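Local coordinates for putative oxidoreductase FAD-binding subunit (Sulfolobus tokodaii, PDB 4ZOH), which binds FAD as the flavoprotein subunit of a putative molybdenum-hydroxylase-type oxidoreductase and probably passes electrons through the flavin, at residues Q177-R182 with F186-V191; G104-S109 with A117-A122; P167-Y172 with D204-L209. One frame throughout, in Å; residues are numbered along the deposited sequence.

Contact 1: Q177-R182 with F186-V191. With FAD (flavin-adenine dinucleotide), chain H.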
loop_
_atom_site.group_PDB
_atom_site.type_symbol
_atom_site.label_atom_id
_atom_site.label_comp_id
_atom_site.label_asym_id
_atom_site.label_seq_id
_atom_site.Cartn_x
_atom_site.Cartn_y
_atom_site.Cartn_z
ATOM N N GLN B 177 39.153 13.223 32.116
ATOM C CA GLN B 177 38.536 11.993 32.696
ATOM C C GLN B 177 37.018 12.201 32.703
ATOM O O GLN B 177 36.529 13.194 33.221
ATOM C CB GLN B 177 39.028 11.752 34.142
ATOM C CG GLN B 177 40.547 11.493 34.249
ATOM C CD GLN B 177 40.955 10.159 33.641
ATOM O OE1 GLN B 177 40.231 9.169 33.736
ATOM N NE2 GLN B 177 42.125 10.120 33.016
ATOM N N LYS B 178 36.293 11.277 32.099
ATOM C CA LYS B 178 34.874 11.409 32.005
ATOM C C LYS B 178 34.271 10.174 32.603
ATOM O O LYS B 178 34.470 9.090 32.103
ATOM C CB LYS B 178 34.453 11.553 30.543
ATOM C CG LYS B 178 32.990 11.935 30.387
ATOM C CD LYS B 178 32.570 12.091 28.939
ATOM C CE LYS B 178 31.068 12.376 28.888
ATOM N NZ LYS B 178 30.619 12.930 27.597
ATOM N N LEU B 179 33.507 10.349 33.660
ATOM C CA LEU B 179 32.778 9.204 34.217
ATOM C C LEU B 179 31.397 9.135 33.554
ATOM O O LEU B 179 30.653 10.173 33.498
ATOM C CB LEU B 179 32.659 9.305 35.756
ATOM C CG LEU B 179 31.810 8.260 36.502
ATOM C CD1 LEU B 179 32.279 6.838 36.331
ATOM C CD2 LEU B 179 31.762 8.628 37.978
ATOM N N GLU B 180 31.053 7.925 33.095
ATOM C CA GLU B 180 29.809 7.682 32.345
ATOM C C GLU B 180 29.319 6.246 32.511
ATOM O O GLU B 180 30.083 5.271 32.526
ATOM C CB GLU B 180 29.969 7.985 30.845
ATOM C CG GLU B 180 31.073 7.186 30.168
ATOM C CD GLU B 180 31.443 7.694 28.793
ATOM O OE1 GLU B 180 31.294 8.870 28.477
ATOM O OE2 GLU B 180 31.892 6.874 28.005
ATOM N N ARG B 181 28.014 6.123 32.585
ATOM C CA ARG B 181 27.433 4.806 32.646
ATOM C C ARG B 181 27.544 4.089 31.316
ATOM O O ARG B 181 27.820 2.886 31.297
ATOM C CB ARG B 181 25.991 4.928 33.072
ATOM C CG ARG B 181 25.390 3.577 33.426
ATOM C CD ARG B 181 24.154 3.817 34.293
ATOM N NE ARG B 181 23.280 4.852 33.705
ATOM C CZ ARG B 181 22.069 5.161 34.181
ATOM N NH1 ARG B 181 21.581 4.539 35.286
ATOM N NH2 ARG B 181 21.369 6.091 33.567
ATOM N N ARG B 182 27.349 4.821 30.212
ATOM C CA ARG B 182 27.411 4.230 28.884
ATOM C C ARG B 182 28.106 5.187 27.956
ATOM O O ARG B 182 27.972 6.409 28.108
ATOM C CB ARG B 182 25.991 3.972 28.338
ATOM C CG ARG B 182 25.263 2.764 28.921
ATOM C CD ARG B 182 23.887 2.670 28.266
ATOM N NE ARG B 182 23.316 4.025 28.245
ATOM C CZ ARG B 182 22.527 4.533 27.309
ATOM N NH1 ARG B 182 22.086 3.759 26.285
ATOM N NH2 ARG B 182 22.171 5.828 27.425
ATOM N N PHE B 186 26.255 12.063 28.555
ATOM C CA PHE B 186 26.844 13.191 29.232
ATOM C C PHE B 186 27.648 12.721 30.483
ATOM O O PHE B 186 27.439 11.615 31.043
ATOM C CB PHE B 186 25.721 14.081 29.717
ATOM C CG PHE B 186 25.240 15.056 28.678
ATOM C CD1 PHE B 186 25.814 16.317 28.578
ATOM C CD2 PHE B 186 24.213 14.694 27.745
ATOM C CE1 PHE B 186 25.358 17.238 27.627
ATOM C CE2 PHE B 186 23.791 15.619 26.785
ATOM C CZ PHE B 186 24.353 16.882 26.738
ATOM N N ALA B 187 28.566 13.554 30.925
ATOM C CA ALA B 187 29.347 13.252 32.151
ATOM C C ALA B 187 28.516 13.112 33.424
ATOM O O ALA B 187 27.687 13.967 33.680
ATOM C CB ALA B 187 30.401 14.328 32.360
ATOM N N ILE B 188 28.728 12.020 34.169
ATOM C CA ILE B 188 28.306 11.913 35.567
ATOM C C ILE B 188 29.267 12.805 36.395
ATOM O O ILE B 188 28.840 13.587 37.246
ATOM C CB ILE B 188 28.385 10.466 36.119
ATOM C CG1 ILE B 188 27.295 9.549 35.501
ATOM C CG2 ILE B 188 28.254 10.495 37.653
ATOM C CD1 ILE B 188 27.635 8.086 35.535
ATOM N N VAL B 189 30.567 12.655 36.147
ATOM C CA VAL B 189 31.601 13.563 36.655
ATOM C C VAL B 189 32.634 13.781 35.519
ATOM O O VAL B 189 33.011 12.833 34.847
ATOM C CB VAL B 189 32.301 12.975 37.906
ATOM C CG1 VAL B 189 33.405 13.936 38.326
ATOM C CG2 VAL B 189 31.303 12.745 39.073
ATOM N N GLY B 190 33.062 15.006 35.299
ATOM C CA GLY B 190 34.183 15.230 34.388
ATOM C C GLY B 190 35.316 16.023 35.022
ATOM O O GLY B 190 35.076 17.058 35.636
ATOM N N VAL B 191 36.556 15.536 34.846
ATOM C CA VAL B 191 37.751 16.246 35.359
ATOM C C VAL B 191 38.774 16.462 34.228
ATOM O O VAL B 191 39.236 15.482 33.586
ATOM C CB VAL B 191 38.434 15.551 36.572
ATOM C CG1 VAL B 191 39.568 16.449 37.143
ATOM C CG2 VAL B 191 37.440 15.200 37.674
HETATM P PA FAD H . 22.616 24.234 18.844
HETATM O O1A FAD H . 21.767 23.109 19.332
HETATM O O2A FAD H . 22.541 24.711 17.457
HETATM O O5B FAD H . 22.371 25.495 19.733
HETATM C C5B FAD H . 22.331 25.363 21.187
HETATM C C4B FAD H . 22.034 26.824 21.841
HETATM O O4B FAD H . 23.034 27.846 21.442
HETATM C C3B FAD H . 20.724 27.344 21.263
HETATM O O3B FAD H . 20.017 28.022 22.272
HETATM C C2B FAD H . 21.132 28.270 20.093
HETATM O O2B FAD H . 20.174 29.290 19.784
HETATM C C1B FAD H . 22.361 28.920 20.632
HETATM N N9A FAD H . 23.534 29.124 19.790
HETATM C C8A FAD H . 24.127 28.271 18.959
HETATM N N7A FAD H . 25.244 28.845 18.455
HETATM C C5A FAD H . 25.344 30.082 18.999
HETATM C C6A FAD H . 26.279 31.133 18.886
HETATM N N6A FAD H . 27.334 30.945 18.097
HETATM N N1A FAD H . 26.083 32.278 19.565
HETATM C C2A FAD H . 25.042 32.433 20.424
HETATM N N3A FAD H . 24.137 31.456 20.545
HETATM C C4A FAD H . 24.261 30.267 19.851
HETATM N N1 FAD H . 27.347 17.572 24.988
HETATM C C2 FAD H . 28.383 17.341 25.887
HETATM O O2 FAD H . 29.018 18.283 26.314
HETATM N N3 FAD H . 28.697 16.077 26.287
HETATM C C4 FAD H . 27.990 15.012 25.837
HETATM O O4 FAD H . 28.348 13.885 26.196
HETATM C C4X FAD H . 26.914 15.231 24.951
HETATM N N5 FAD H . 26.198 14.150 24.486
HETATM C C5X FAD H . 25.098 14.391 23.609
HETATM C C6 FAD H . 24.343 13.297 23.198
HETATM C C7 FAD H . 23.274 13.485 22.309
HETATM C C7M FAD H . 22.487 12.222 21.893
HETATM C C8 FAD H . 22.946 14.783 21.866
HETATM C C8M FAD H . 21.757 15.075 20.911
HETATM C C9 FAD H . 23.677 15.895 22.322
HETATM C C9A FAD H . 24.764 15.693 23.175
HETATM N N10 FAD H . 25.531 16.777 23.657
HETATM C C10 FAD H . 26.601 16.511 24.533
HETATM C "C1'" FAD H . 25.253 18.158 23.277
HETATM C "C2'" FAD H . 25.995 18.540 21.983
HETATM O "O2'" FAD H . 27.393 18.695 22.303
HETATM C "C3'" FAD H . 25.412 19.816 21.312
HETATM O "O3'" FAD H . 25.962 19.832 19.993
HETATM C "C4'" FAD H . 25.792 21.106 22.020
HETATM O "O4'" FAD H . 25.418 20.989 23.393
HETATM C "C5'" FAD H . 25.099 22.338 21.400
HETATM O "O5'" FAD H . 25.906 22.701 20.248
HETATM P P FAD H . 25.227 22.864 18.835
HETATM O O1P FAD H . 26.225 23.492 17.918
HETATM O O2P FAD H . 24.622 21.585 18.399
HETATM O O3P FAD H . 24.149 23.947 19.236
#
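Gln177 and Val191 form an antiparallel hydrogen-bonded pair in a beta hairpin, the first two strands of a four-stranded antiparallel sheet. Two backbone bonds join them, Gln177 N to Val191 O (2.7 Å) and Val191 N to Gln177 O (2.9 Å). Lys178 faces Gly190 in the next, non-hydrogen-bonded pair. Leu179 N then donates to Val189 O, and Ile188 N returns a 2.8 Å bond to Leu179 O.

Apolar packing is concentrated at that end. Leu179 CD2 touches Ile188 CG2, while CD1 of Ile188 reaches across to the backbone N of Arg181 (3.6 Å). Leu179 and Arg181 also pack against the chain of another protein.

FAD is met by Phe186 of the connecting loop and by Lys178 of strand 173-179. Phe186 lays one ring face against the isoalloxazine, with C4X 3.5 Å above the ring plane. Lys178, with CG anti to the backbone N (chi1 -170°) and the rest of the chain extended, runs past Ala187 towards the flavin. Its NZ is salt-bridged to Asp118 OD2 and hydrogen-bonded to Asp185 O and Asn94 O, and it also donates to FAD O4 at 2.8 Å.

Contact 2: G104-S109 with A117-A122. With FAD (flavin-adenine dinucleotide), chain H.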
loop_
_atom_site.group_PDB
_atom_site.type_symbol
_atom_site.label_atom_id
_atom_site.label_comp_id
_atom_site.label_asym_id
_atom_site.label_seq_id
_atom_site.Cartn_x
_atom_site.Cartn_y
_atom_site.Cartn_z
ATOM N N GLY B 104 27.657 18.826 16.306
ATOM C CA GLY B 104 27.735 19.767 17.410
ATOM C C GLY B 104 28.893 20.750 17.268
ATOM O O GLY B 104 29.960 20.377 16.787
ATOM N N THR B 105 28.677 21.998 17.671
ATOM C CA THR B 105 29.746 23.009 17.625
ATOM C C THR B 105 30.118 23.573 19.011
ATOM O O THR B 105 29.286 23.596 19.940
ATOM C CB THR B 105 29.376 24.195 16.713
ATOM O OG1 THR B 105 28.429 25.019 17.418
ATOM C CG2 THR B 105 28.777 23.665 15.294
ATOM N N ILE B 106 31.370 24.028 19.127
ATOM C CA ILE B 106 31.883 24.672 20.396
ATOM C C ILE B 106 31.054 25.921 20.744
ATOM O O ILE B 106 30.659 26.055 21.892
ATOM C CB ILE B 106 33.413 25.015 20.371
ATOM C CG1 ILE B 106 33.878 25.596 21.741
ATOM C CG2 ILE B 106 33.730 25.915 19.189
ATOM C CD1 ILE B 106 35.370 25.501 21.953
ATOM N N GLY B 107 30.725 26.764 19.760
ATOM C CA GLY B 107 29.833 27.942 20.011
ATOM C C GLY B 107 28.474 27.556 20.585
ATOM O O GLY B 107 27.966 28.191 21.520
ATOM N N GLY B 108 27.876 26.479 20.063
ATOM C CA GLY B 108 26.529 26.092 20.545
ATOM C C GLY B 108 26.626 25.393 21.896
ATOM O O GLY B 108 25.719 25.482 22.675
ATOM N N SER B 109 27.704 24.645 22.161
ATOM C CA SER B 109 27.819 23.942 23.464
ATOM C C SER B 109 27.907 24.987 24.611
ATOM O O SER B 109 27.176 24.893 25.644
ATOM C CB SER B 109 29.052 23.037 23.418
ATOM O OG SER B 109 29.256 22.435 24.651
ATOM N N ALA B 117 28.059 19.410 30.543
ATOM C CA ALA B 117 28.891 19.469 29.300
ATOM C C ALA B 117 30.354 19.138 29.527
ATOM O O ALA B 117 30.911 19.395 30.620
ATOM C CB ALA B 117 28.798 20.854 28.635
ATOM N N ASP B 118 31.007 18.653 28.475
ATOM C CA ASP B 118 32.442 18.394 28.533
ATOM C C ASP B 118 33.316 19.658 28.458
ATOM O O ASP B 118 34.152 19.883 29.370
ATOM C CB ASP B 118 32.843 17.314 27.533
ATOM C CG ASP B 118 32.212 16.001 27.864
ATOM O OD1 ASP B 118 32.247 15.649 29.097
ATOM O OD2 ASP B 118 31.649 15.324 26.923
ATOM N N TYR B 119 33.075 20.517 27.466
ATOM C CA TYR B 119 34.022 21.609 27.204
ATOM C C TYR B 119 34.327 22.490 28.437
ATOM O O TYR B 119 35.472 22.855 28.618
ATOM C CB TYR B 119 33.587 22.533 26.081
ATOM C CG TYR B 119 33.733 22.013 24.668
ATOM C CD1 TYR B 119 34.925 21.425 24.216
ATOM C CD2 TYR B 119 32.668 22.186 23.745
ATOM C CE1 TYR B 119 35.046 21.003 22.887
ATOM C CE2 TYR B 119 32.779 21.793 22.439
ATOM C CZ TYR B 119 33.958 21.202 22.011
ATOM O OH TYR B 119 34.004 20.745 20.724
ATOM N N PRO B 120 33.300 22.869 29.233
ATOM C CA PRO B 120 33.537 23.843 30.321
ATOM C C PRO B 120 34.592 23.395 31.326
ATOM O O PRO B 120 35.278 24.221 31.848
ATOM C CB PRO B 120 32.156 23.936 31.026
ATOM C CG PRO B 120 31.173 23.622 29.934
ATOM C CD PRO B 120 31.866 22.518 29.160
ATOM N N ALA B 121 34.723 22.099 31.563
ATOM C CA ALA B 121 35.800 21.630 32.417
ATOM C C ALA B 121 37.173 22.014 31.833
ATOM O O ALA B 121 38.015 22.516 32.568
ATOM C CB ALA B 121 35.707 20.151 32.694
ATOM N N ALA B 122 37.378 21.741 30.541
ATOM C CA ALA B 122 38.599 22.134 29.842
ATOM C C ALA B 122 38.704 23.650 29.711
ATOM O O ALA B 122 39.777 24.183 29.899
ATOM C CB ALA B 122 38.762 21.449 28.475
HETATM P PA FAD H . 22.616 24.234 18.844
HETATM O O1A FAD H . 21.767 23.109 19.332
HETATM O O2A FAD H . 22.541 24.711 17.457
HETATM O O5B FAD H . 22.371 25.495 19.733
HETATM C C5B FAD H . 22.331 25.363 21.187
HETATM C C4B FAD H . 22.034 26.824 21.841
HETATM O O4B FAD H . 23.034 27.846 21.442
HETATM C C3B FAD H . 20.724 27.344 21.263
HETATM O O3B FAD H . 20.017 28.022 22.272
HETATM C C2B FAD H . 21.132 28.270 20.093
HETATM O O2B FAD H . 20.174 29.290 19.784
HETATM C C1B FAD H . 22.361 28.920 20.632
HETATM N N9A FAD H . 23.534 29.124 19.790
HETATM C C8A FAD H . 24.127 28.271 18.959
HETATM N N7A FAD H . 25.244 28.845 18.455
HETATM C C5A FAD H . 25.344 30.082 18.999
HETATM C C6A FAD H . 26.279 31.133 18.886
HETATM N N6A FAD H . 27.334 30.945 18.097
HETATM N N1A FAD H . 26.083 32.278 19.565
HETATM C C2A FAD H . 25.042 32.433 20.424
HETATM N N3A FAD H . 24.137 31.456 20.545
HETATM C C4A FAD H . 24.261 30.267 19.851
HETATM N N1 FAD H . 27.347 17.572 24.988
HETATM C C2 FAD H . 28.383 17.341 25.887
HETATM O O2 FAD H . 29.018 18.283 26.314
HETATM N N3 FAD H . 28.697 16.077 26.287
HETATM C C4 FAD H . 27.990 15.012 25.837
HETATM O O4 FAD H . 28.348 13.885 26.196
HETATM C C4X FAD H . 26.914 15.231 24.951
HETATM N N5 FAD H . 26.198 14.150 24.486
HETATM C C5X FAD H . 25.098 14.391 23.609
HETATM C C6 FAD H . 24.343 13.297 23.198
HETATM C C7 FAD H . 23.274 13.485 22.309
HETATM C C7M FAD H . 22.487 12.222 21.893
HETATM C C8 FAD H . 22.946 14.783 21.866
HETATM C C8M FAD H . 21.757 15.075 20.911
HETATM C C9 FAD H . 23.677 15.895 22.322
HETATM C C9A FAD H . 24.764 15.693 23.175
HETATM N N10 FAD H . 25.531 16.777 23.657
HETATM C C10 FAD H . 26.601 16.511 24.533
HETATM C "C1'" FAD H . 25.253 18.158 23.277
HETATM C "C2'" FAD H . 25.995 18.540 21.983
HETATM O "O2'" FAD H . 27.393 18.695 22.303
HETATM C "C3'" FAD H . 25.412 19.816 21.312
HETATM O "O3'" FAD H . 25.962 19.832 19.993
HETATM C "C4'" FAD H . 25.792 21.106 22.020
HETATM O "O4'" FAD H . 25.418 20.989 23.393
HETATM C "C5'" FAD H . 25.099 22.338 21.400
HETATM O "O5'" FAD H . 25.906 22.701 20.248
HETATM P P FAD H . 25.227 22.864 18.835
HETATM O O1P FAD H . 26.225 23.492 17.918
HETATM O O2P FAD H . 24.622 21.585 18.399
HETATM O O3P FAD H . 24.149 23.947 19.236
HETATM O O HOH W 1 30.863 20.233 25.565
#
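Ile106 lies over one face of the Tyr119 ring, and this apolar contact joins helix 106-112 to Tyr119. CG1 of Ile106 sits 4.3 Å from the ring centroid and 22° off its normal, a CH-pi contact displaced towards the rim, with the two side chains crossing at about a right angle. The ring edge is turned to Ser109, whose CB is in the ring plane and whose OG approaches CD2 of Tyr119 at 3.5 Å. At its far end the phenol is fixed by His77, to which Tyr119 OH is hydrogen-bonded.

Direct polar bonding between the two segments is replaced by a water. It is hydrogen-bonded to Ser109 OG, accepts from Tyr119 N and donates to FAD O2 (2.8 Å), tying Ser109 and Tyr119 to the flavin. The serine hydroxyl reaches this water because OG is anti to the backbone N (chi1 176°).

The remaining polar contacts hold FAD at two places. Thr105 gives O1P two bonds, from its backbone N and from OG1 at 2.7 Å. The same OG1 accepts from Gly108 N (3.1 Å), making Thr105 the N-cap of helix 106-112. Asp118 grips the pyrimidine edge of the flavin: its N donates to FAD O2 at 3.0 Å, and OD2 accepts from FAD N3 at 3.1 Å. A hydrogen bond between Tyr176 OH and Asp118 OD1 helps position that carboxylate. Phosphate binding at a glycine-rich helix start, with the pyrimidine edge of the flavin bound by Asp118, belongs to the FAD site of the molybdopterin dehydrogenase flavoprotein family.

Contact 3: P167-Y172 with D204-L209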
loop_
_atom_site.group_PDB
_atom_site.type_symbol
_atom_site.label_atom_id
_atom_site.label_comp_id
_atom_site.label_asym_id
_atom_site.label_seq_id
_atom_site.Cartn_x
_atom_site.Cartn_y
_atom_site.Cartn_z
ATOM N N PRO B 167 45.063 29.631 25.440
ATOM C CA PRO B 167 46.523 29.615 25.264
ATOM C C PRO B 167 46.928 28.317 24.561
ATOM O O PRO B 167 46.145 27.349 24.527
ATOM C CB PRO B 167 47.049 29.627 26.714
ATOM C CG PRO B 167 45.918 30.196 27.526
ATOM C CD PRO B 167 44.673 29.648 26.867
ATOM N N THR B 168 48.146 28.254 24.035
ATOM C CA THR B 168 48.580 27.080 23.275
ATOM C C THR B 168 49.119 25.896 24.066
ATOM O O THR B 168 49.266 24.796 23.510
ATOM C CB THR B 168 49.616 27.429 22.210
ATOM O OG1 THR B 168 50.596 28.256 22.808
ATOM C CG2 THR B 168 48.958 28.185 21.123
ATOM N N PHE B 169 49.426 26.134 25.352
ATOM C CA PHE B 169 49.926 25.109 26.312
ATOM C C PHE B 169 50.973 24.167 25.774
ATOM O O PHE B 169 50.891 22.957 26.043
ATOM C CB PHE B 169 48.772 24.311 26.930
ATOM C CG PHE B 169 47.787 25.162 27.659
ATOM C CD1 PHE B 169 48.054 25.592 28.958
ATOM C CD2 PHE B 169 46.596 25.537 27.047
ATOM C CE1 PHE B 169 47.149 26.408 29.613
ATOM C CE2 PHE B 169 45.669 26.322 27.700
ATOM C CZ PHE B 169 45.958 26.768 28.984
ATOM N N GLU B 170 51.964 24.688 25.048
ATOM C CA GLU B 170 53.032 23.823 24.510
ATOM C C GLU B 170 53.886 23.192 25.617
ATOM O O GLU B 170 54.182 23.841 26.607
ATOM C CB GLU B 170 53.925 24.609 23.553
ATOM C CG GLU B 170 53.255 24.861 22.208
ATOM C CD GLU B 170 53.969 25.909 21.379
ATOM O OE1 GLU B 170 55.217 25.827 21.290
ATOM O OE2 GLU B 170 53.290 26.813 20.818
ATOM N N GLY B 171 54.298 21.945 25.416
ATOM C CA GLY B 171 54.953 21.151 26.463
ATOM C C GLY B 171 54.107 20.757 27.706
ATOM O O GLY B 171 54.636 20.088 28.635
ATOM N N TYR B 172 52.817 21.152 27.745
ATOM C CA TYR B 172 51.972 20.764 28.859
ATOM C C TYR B 172 51.551 19.325 28.739
ATOM O O TYR B 172 51.486 18.814 27.638
ATOM C CB TYR B 172 50.730 21.609 28.974
ATOM C CG TYR B 172 50.905 22.876 29.708
ATOM C CD1 TYR B 172 51.735 23.888 29.204
ATOM C CD2 TYR B 172 50.191 23.105 30.876
ATOM C CE1 TYR B 172 51.861 25.101 29.880
ATOM C CE2 TYR B 172 50.269 24.305 31.534
ATOM C CZ TYR B 172 51.125 25.295 31.043
ATOM O OH TYR B 172 51.238 26.489 31.738
ATOM N N ASP B 204 53.120 24.594 36.479
ATOM C CA ASP B 204 51.712 25.108 36.399
ATOM C C ASP B 204 50.769 23.905 36.510
ATOM O O ASP B 204 51.136 22.792 36.117
ATOM C CB ASP B 204 51.541 25.844 35.083
ATOM C CG ASP B 204 50.183 26.577 34.932
ATOM O OD1 ASP B 204 49.452 26.901 35.901
ATOM O OD2 ASP B 204 49.875 26.884 33.767
ATOM N N VAL B 205 49.626 24.089 37.151
ATOM C CA VAL B 205 48.607 23.040 37.157
ATOM C C VAL B 205 47.212 23.666 37.066
ATOM O O VAL B 205 46.970 24.706 37.652
ATOM C CB VAL B 205 48.759 22.056 38.323
ATOM C CG1 VAL B 205 48.646 22.793 39.661
ATOM C CG2 VAL B 205 47.776 20.885 38.193
ATOM N N ARG B 206 46.331 23.079 36.246
ATOM C CA ARG B 206 44.945 23.575 36.147
ATOM C C ARG B 206 43.984 22.414 36.142
ATOM O O ARG B 206 44.173 21.434 35.414
ATOM C CB ARG B 206 44.775 24.433 34.897
ATOM C CG ARG B 206 45.672 25.655 34.842
ATOM C CD ARG B 206 46.416 25.633 33.524
ATOM N NE ARG B 206 47.076 26.882 33.206
ATOM C CZ ARG B 206 46.508 27.983 32.723
ATOM N NH1 ARG B 206 45.203 28.058 32.461
ATOM N NH2 ARG B 206 47.265 29.049 32.489
ATOM N N ILE B 207 42.984 22.506 37.005
ATOM C CA ILE B 207 42.014 21.427 37.168
ATOM C C ILE B 207 40.571 21.930 37.035
ATOM O O ILE B 207 40.133 22.828 37.804
ATOM C CB ILE B 207 42.232 20.680 38.472
ATOM C CG1 ILE B 207 43.681 20.185 38.528
ATOM C CG2 ILE B 207 41.262 19.518 38.531
ATOM C CD1 ILE B 207 44.069 19.415 39.770
ATOM N N GLY B 208 39.849 21.431 36.013
ATOM C CA GLY B 208 38.443 21.875 35.836
ATOM C C GLY B 208 37.443 20.768 36.151
ATOM O O GLY B 208 37.660 19.603 35.813
ATOM N N LEU B 209 36.354 21.143 36.814
ATOM C CA LEU B 209 35.339 20.198 37.167
ATOM C C LEU B 209 34.027 20.573 36.491
ATOM O O LEU B 209 33.524 21.700 36.592
ATOM C CB LEU B 209 35.134 20.127 38.691
ATOM C CG LEU B 209 36.260 19.816 39.694
ATOM C CD1 LEU B 209 35.637 19.752 41.092
ATOM C CD2 LEU B 209 37.083 18.571 39.353
#
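A type II beta turn from Phe169 to Tyr172, closed by a 3.1 Å bond from Tyr172 N to Phe169 O, presents two aromatic side chains to strand 201-210; the nearest CA atoms, of Tyr172 and Asp204, are 8.7 Å apart. The side chains alone bridge this gap. Tyr172 OH donates to Asp204 OD2 in a very short bond of 2.5 Å, with the ring and carboxylate planes 85° apart.

The same OD2 accepts from Arg206 NE at 2.9 Å. This salt bridge is almost straight and lies in the guanidinium plane, on the syn side of the carboxylate but 31° out of its plane. Phe169 comes in edge first: its CE1 stands over the guanidinium face, 3.5 Å from Arg206 CZ, with ring and guanidinium nearly perpendicular. Phe169 CD1 in turn sits over the centre of the Tyr172 ring. Arg206 NH1 forms a salt bridge with Asp127 and a hydrogen bond with Ala125 O.

With one oxygen held by both a phenol and an arginine, the Asp204 carboxylate is probably stabilised in its charged form, while the bonds at Arg206 NE and NH1, with the Phe169 edge over one face, would limit rotation of the guanidinium.

Along the chain contact 2 comes first, and contact 1 is nested within the loop that contact 3 closes. Contacts 1 and 2 have centres about 14 Å apart and meet through the Lys178-Asp118 pair beside the flavin, so the two sequence-family regions share the FAD site. Contacts 1 and 3 are about 20 Å apart between centres but both reach the four-stranded antiparallel sheet, contact 3 through segment 204-209, and Val191 on strand 189-198 packs on Ile207 and Leu209 of strand 201-210. Contact 2, about 17 Å from contact 3 between centres, touches that strand through Ala121. The sheet thus connects the flavin end of the hairpin with the turn following strand 160-167.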